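Local coordinates for protein fumarate lyase (Mesorhizobium sp., PDB 3C8T) that belongs to the fumarate lyase family, mostly helical proteins, and is built here as an assembly of four chains, at residues R39-L44 / L205-E210. Numbering follows the deposited sequence.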
loop_
_atom_site.group_PDB
_atom_site.type_symbol
_atom_site.label_atom_id
_atom_site.label_comp_id
_atom_site.label_asym_id
_atom_site.label_seq_id
_atom_site.Cartn_x
_atom_site.Cartn_y
_atom_site.Cartn_z
ATOM N N ARG A 39 36.668 22.935 -4.421
ATOM C CA ARG A 39 36.678 24.388 -4.491
ATOM C C ARG A 39 36.346 25.028 -3.171
ATOM O O ARG A 39 37.009 25.987 -2.747
ATOM C CB ARG A 39 35.668 24.877 -5.516
ATOM C CG ARG A 39 36.210 25.979 -6.384
ATOM C CD ARG A 39 36.775 25.396 -7.663
ATOM N NE ARG A 39 35.717 24.731 -8.436
ATOM C CZ ARG A 39 34.825 25.364 -9.200
ATOM N NH1 ARG A 39 34.860 26.695 -9.318
ATOM N NH2 ARG A 39 33.902 24.659 -9.856
ATOM N N ALA A 40 35.304 24.511 -2.523
ATOM C CA ALA A 40 34.928 24.950 -1.187
ATOM C C ALA A 40 36.107 24.794 -0.209
ATOM O O ALA A 40 36.356 25.650 0.618
ATOM C CB ALA A 40 33.692 24.174 -0.692
ATOM N N GLN A 41 36.846 23.703 -0.320
ATOM C CA GLN A 41 37.916 23.462 0.608
ATOM C C GLN A 41 39.143 24.357 0.353
ATOM O O GLN A 41 39.848 24.709 1.283
ATOM C CB GLN A 41 38.254 21.973 0.602
ATOM C CG GLN A 41 37.291 21.187 1.468
ATOM C CD GLN A 41 37.367 19.719 1.261
ATOM O OE1 GLN A 41 37.779 19.250 0.189
ATOM N NE2 GLN A 41 36.971 18.958 2.287
ATOM N N ALA A 42 39.378 24.739 -0.907
ATOM C CA ALA A 42 40.523 25.563 -1.246
ATOM C C ALA A 42 40.296 26.976 -0.759
ATOM O O ALA A 42 41.232 27.614 -0.263
ATOM C CB ALA A 42 40.789 25.538 -2.718
ATOM N N ARG A 43 39.057 27.464 -0.888
ATOM C CA ARG A 43 38.677 28.765 -0.323
ATOM C C ARG A 43 38.800 28.843 1.198
ATOM O O ARG A 43 39.102 29.898 1.738
ATOM C CB ARG A 43 37.263 29.171 -0.730
ATOM C CG ARG A 43 37.168 29.665 -2.154
ATOM C CD ARG A 43 35.945 30.538 -2.365
ATOM N NE ARG A 43 34.707 29.832 -2.068
ATOM C CZ ARG A 43 34.027 29.079 -2.933
ATOM N NH1 ARG A 43 34.456 28.906 -4.187
ATOM N NH2 ARG A 43 32.904 28.493 -2.531
ATOM N N LEU A 44 38.548 27.746 1.892
ATOM C CA LEU A 44 38.642 27.746 3.354
ATOM C C LEU A 44 40.041 27.351 3.807
ATOM O O LEU A 44 40.263 27.101 4.988
ATOM C CB LEU A 44 37.605 26.790 3.977
ATOM C CG LEU A 44 36.122 27.134 3.772
ATOM C CD1 LEU A 44 35.268 25.889 3.765
ATOM C CD2 LEU A 44 35.612 28.150 4.818
ATOM N N LEU A 205 31.526 22.198 9.464
ATOM C CA LEU A 205 30.341 23.027 9.136
ATOM C C LEU A 205 30.638 24.170 8.136
ATOM O O LEU A 205 29.766 24.536 7.332
ATOM C CB LEU A 205 29.703 23.565 10.401
ATOM C CG LEU A 205 28.652 22.681 11.088
ATOM C CD1 LEU A 205 29.207 21.361 11.375
ATOM C CD2 LEU A 205 28.220 23.268 12.410
ATOM N N ASP A 206 31.863 24.714 8.203
ATOM C CA ASP A 206 32.358 25.701 7.223
ATOM C C ASP A 206 32.369 25.116 5.809
ATOM O O ASP A 206 31.863 25.716 4.867
ATOM C CB ASP A 206 33.782 26.174 7.587
ATOM C CG ASP A 206 33.853 26.802 8.945
ATOM O OD1 ASP A 206 32.887 27.521 9.313
ATOM O OD2 ASP A 206 34.866 26.569 9.658
ATOM N N VAL A 207 32.943 23.931 5.670
ATOM C CA VAL A 207 32.954 23.230 4.375
ATOM C C VAL A 207 31.524 22.996 3.830
ATOM O O VAL A 207 31.226 23.307 2.675
ATOM C CB VAL A 207 33.702 21.907 4.494
ATOM C CG1 VAL A 207 33.687 21.130 3.156
ATOM C CG2 VAL A 207 35.126 22.168 4.977
ATOM N N GLN A 208 30.657 22.470 4.695
ATOM C CA GLN A 208 29.273 22.111 4.352
ATOM C C GLN A 208 28.504 23.313 3.808
ATOM O O GLN A 208 27.816 23.217 2.777
ATOM C CB GLN A 208 28.551 21.518 5.592
ATOM C CG GLN A 208 27.161 21.000 5.299
ATOM C CD GLN A 208 26.385 20.696 6.532
ATOM O OE1 GLN A 208 25.681 21.562 7.041
ATOM N NE2 GLN A 208 26.496 19.453 7.041
ATOM N N ARG A 209 28.622 24.433 4.511
ATOM C CA ARG A 209 28.039 25.704 4.095
ATOM C C ARG A 209 28.639 26.287 2.810
ATOM O O ARG A 209 27.906 26.754 1.940
ATOM C CB ARG A 209 28.184 26.713 5.228
ATOM C CG ARG A 209 27.315 26.386 6.408
ATOM C CD ARG A 209 27.793 27.126 7.635
ATOM N NE ARG A 209 26.961 26.797 8.796
ATOM C CZ ARG A 209 27.349 26.989 10.053
ATOM N NH1 ARG A 209 28.558 27.487 10.306
ATOM N NH2 ARG A 209 26.540 26.661 11.058
ATOM N N GLU A 210 29.966 26.281 2.698
ATOM C CA GLU A 210 30.615 26.685 1.453
ATOM C C GLU A 210 30.176 25.866 0.243
ATOM O O GLU A 210 29.973 26.401 -0.852
ATOM C CB GLU A 210 32.135 26.632 1.581
ATOM C CG GLU A 210 32.735 27.943 1.933
ATOM C CD GLU A 210 32.208 29.077 1.047
ATOM O OE1 GLU A 210 32.545 29.114 -0.173
ATOM O OE2 GLU A 210 31.447 29.919 1.587
#
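Glu210 meets three residues of the 39-44 segment in turn, and its course from CB to carboxylate illustrates how one side chain can serve both an apolar seam and a salt bridge. Its CB lies against the methyl of Ala40, CB to CB 3.7 Å, where the backbones of 39-44 and 205-210 come closest; the two short axes pass 8.9 Å apart at 126°, nearer perpendicular than antiparallel. The next carbon, CG, rests on Leu44, 3.7 Å from its CD1. A bend at chi2 then swings the carboxylate toward Arg43, whose NE and NH2 both converge on the single oxygen OE1. NH2 is modelled 2.5 Å from OE1, so short a distance that it probably owes something to coordinate error. The NE bond to OE1, 3.0 Å, is bent at 133°. OE1 lies in the guanidinium plane, yet the two flat groups stand almost perpendicular, 88° apart, and NE approaches the oxygen from the anti side, well out of the carboxylate plane.

Leu44, the first residue past the helical part of its segment, fills the other half of the seam. Its CD1 sits 3.6 Å from Val207 CA, while CD2 faces Asp206 CB. Beyond Val207 CG1 runs the chain of Gln41, whose amide nitrogen is bonded to the Trp100 carbonyl.

Arg213 also pairs with Glu210 OE1, and Glu214 takes Arg43 NH1, so the bridge is one link in a charge network. With two arginines on one oxygen, Glu210 probably remains ionised, its charge held beside an apolar join between two helices of the lyase region.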